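Local coordinates for nucleotidyltransferase-like protein (Exiguobacterium sibiricum, PDB 3C18) that probably acts as a nucleotidyltransferase, its nucleotidyltransferase-like domain accompanied by a YgxA-like substrate-binding region and a helix-turn-helix region, though its substrate is not established, at residues A[215-220]-A[264-269]. Numbering follows the deposited sequence.
Sequences LLQSKV and IRKGLI
V220 and L268 meet tip to tip, CG2 of the valine 3.7 Å from CD1 of the leucine, and this small apolar touch is the close-packed part of a contact that illustrates how a helix junction and a helix C-terminus can pack together. CG1 of V220 reaches the same CD1 of L268 at 4.0 Å, so both valine branches rest on one methyl. Toward solvent the contact is looser. CG anti to the backbone N (chi1 168°) and a bend at chi2 (81°) bring the Q217 amide across the K266 chain, its OE1 3.4 Å from K266 CD. K266 NZ gives Q217 OE1 a weak hydrogen bond of 3.5 Å. Cutting K266 back to an alanine is likely to cost the Q217 amide both the methylenes it lies against and its weak N-H partner, leaving it less restrained in its rotation. G267, at positive phi, closes helix 253-265 with a Schellman motif and leads into L268. V220 begins helix 220-231 just after helix 201-218 ends, and also packs on F262 and F263 of helix 253-265. L268 lies on L221 and F228 of helix 220-231, is hydrogen-bonded through its backbone to V289, and precedes strand 269-275, placing the contact where the YgxA-like region meets the helix-turn-helix region.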
loop_
_atom_site.group_PDB
_atom_site.type_symbol
_atom_site.label_atom_id
_atom_site.label_comp_id
_atom_site.label_asym_id
_atom_site.label_seq_id
_atom_site.Cartn_x
_atom_site.Cartn_y
_atom_site.Cartn_z
ATOM N N LEU A 215 -12.848 4.233 -20.657
ATOM C CA LEU A 215 -11.682 3.312 -20.711
ATOM C C LEU A 215 -11.787 2.166 -19.711
ATOM O O LEU A 215 -11.257 1.058 -19.889
ATOM C CB LEU A 215 -10.372 4.100 -20.552
ATOM C CG LEU A 215 -10.153 5.039 -21.741
ATOM C CD1 LEU A 215 -8.894 5.853 -21.665
ATOM C CD2 LEU A 215 -10.130 4.230 -22.993
ATOM N N LEU A 216 -12.551 2.416 -18.677
ATOM C CA LEU A 216 -12.760 1.447 -17.597
ATOM C C LEU A 216 -13.611 0.304 -18.123
ATOM O O LEU A 216 -13.335 -0.877 -17.927
ATOM C CB LEU A 216 -13.489 2.124 -16.435
ATOM C CG LEU A 216 -13.441 1.534 -15.046
ATOM C CD1 LEU A 216 -12.153 0.819 -14.827
ATOM C CD2 LEU A 216 -13.570 2.657 -14.041
ATOM N N GLN A 217 -14.727 0.707 -18.709
ATOM C CA GLN A 217 -15.655 -0.218 -19.357
ATOM C C GLN A 217 -14.902 -1.007 -20.454
ATOM O O GLN A 217 -15.041 -2.206 -20.624
ATOM C CB GLN A 217 -16.820 0.572 -19.976
ATOM C CG GLN A 217 -17.682 -0.240 -20.922
ATOM C CD GLN A 217 -18.693 -1.086 -20.189
ATOM O OE1 GLN A 217 -19.648 -0.550 -19.622
ATOM N NE2 GLN A 217 -18.507 -2.414 -20.207
ATOM N N SER A 218 -14.028 -0.311 -21.140
ATOM C CA SER A 218 -13.287 -0.904 -22.265
ATOM C C SER A 218 -12.295 -1.989 -21.831
ATOM O O SER A 218 -11.976 -2.876 -22.599
ATOM C CB SER A 218 -12.533 0.176 -23.047
ATOM O OG SER A 218 -13.393 1.247 -23.440
ATOM N N LYS A 219 -11.791 -1.888 -20.610
ATOM C CA LYS A 219 -10.756 -2.814 -20.097
ATOM C C LYS A 219 -11.303 -3.757 -19.038
ATOM O O LYS A 219 -10.586 -4.384 -18.295
ATOM C CB LYS A 219 -9.588 -2.029 -19.503
ATOM C CG LYS A 219 -8.957 -1.055 -20.498
ATOM C CD LYS A 219 -7.643 -0.465 -20.036
ATOM C CE LYS A 219 -7.054 0.490 -21.067
ATOM N NZ LYS A 219 -6.434 -0.231 -22.194
ATOM N N VAL A 220 -12.601 -3.852 -19.019
ATOM C CA VAL A 220 -13.306 -4.602 -18.004
ATOM C C VAL A 220 -12.862 -6.059 -18.017
ATOM O O VAL A 220 -12.684 -6.705 -16.964
ATOM C CB VAL A 220 -14.858 -4.443 -18.187
ATOM C CG1 VAL A 220 -15.345 -5.232 -19.395
ATOM C CG2 VAL A 220 -15.587 -4.879 -16.921
ATOM N N ILE A 264 -21.099 -7.075 -11.706
ATOM C CA ILE A 264 -22.543 -7.383 -11.725
ATOM C C ILE A 264 -23.214 -6.316 -12.546
ATOM O O ILE A 264 -24.047 -6.587 -13.380
ATOM C CB ILE A 264 -23.165 -7.405 -10.302
ATOM C CG1 ILE A 264 -22.707 -8.672 -9.546
ATOM C CG2 ILE A 264 -24.679 -7.351 -10.410
ATOM C CD1 ILE A 264 -23.084 -8.671 -8.158
ATOM N N ARG A 265 -22.799 -5.080 -12.346
ATOM C CA ARG A 265 -23.421 -3.953 -13.059
ATOM C C ARG A 265 -23.053 -3.943 -14.539
ATOM O O ARG A 265 -23.738 -3.357 -15.339
ATOM C CB ARG A 265 -23.029 -2.636 -12.417
ATOM C CG ARG A 265 -23.713 -2.431 -11.089
ATOM C CD ARG A 265 -23.371 -1.097 -10.460
ATOM N NE ARG A 265 -22.032 -1.120 -9.887
ATOM C CZ ARG A 265 -21.027 -0.331 -10.270
ATOM N NH1 ARG A 265 -21.212 0.593 -11.207
ATOM N NH2 ARG A 265 -19.843 -0.454 -9.685
ATOM N N LYS A 266 -21.975 -4.603 -14.897
ATOM C CA LYS A 266 -21.523 -4.650 -16.290
ATOM C C LYS A 266 -22.006 -5.917 -16.966
ATOM O O LYS A 266 -21.701 -6.190 -18.134
ATOM C CB LYS A 266 -20.000 -4.610 -16.374
ATOM C CG LYS A 266 -19.415 -3.315 -15.924
ATOM C CD LYS A 266 -20.000 -2.158 -16.659
ATOM C CE LYS A 266 -19.712 -0.856 -15.951
ATOM N NZ LYS A 266 -20.632 0.203 -16.393
ATOM N N GLY A 267 -22.736 -6.707 -16.202
ATOM C CA GLY A 267 -23.365 -7.910 -16.725
ATOM C C GLY A 267 -22.476 -9.113 -16.826
ATOM O O GLY A 267 -22.845 -10.087 -17.441
ATOM N N LEU A 268 -21.322 -9.078 -16.172
ATOM C CA LEU A 268 -20.345 -10.193 -16.282
ATOM C C LEU A 268 -20.436 -11.214 -15.145
ATOM O O LEU A 268 -19.890 -12.305 -15.203
ATOM C CB LEU A 268 -18.937 -9.628 -16.324
ATOM C CG LEU A 268 -18.649 -8.816 -17.594
ATOM C CD1 LEU A 268 -17.290 -8.111 -17.468
ATOM C CD2 LEU A 268 -18.684 -9.751 -18.790
ATOM N N ILE A 269 -21.129 -10.804 -14.098
ATOM C CA ILE A 269 -21.377 -11.662 -12.945
ATOM C C ILE A 269 -22.850 -11.599 -12.640
ATOM O O ILE A 269 -23.487 -10.544 -12.735
ATOM C CB ILE A 269 -20.537 -11.275 -11.691
ATOM C CG1 ILE A 269 -19.112 -11.823 -11.786
ATOM C CG2 ILE A 269 -21.145 -11.880 -10.425
ATOM C CD1 ILE A 269 -18.207 -11.356 -10.652
#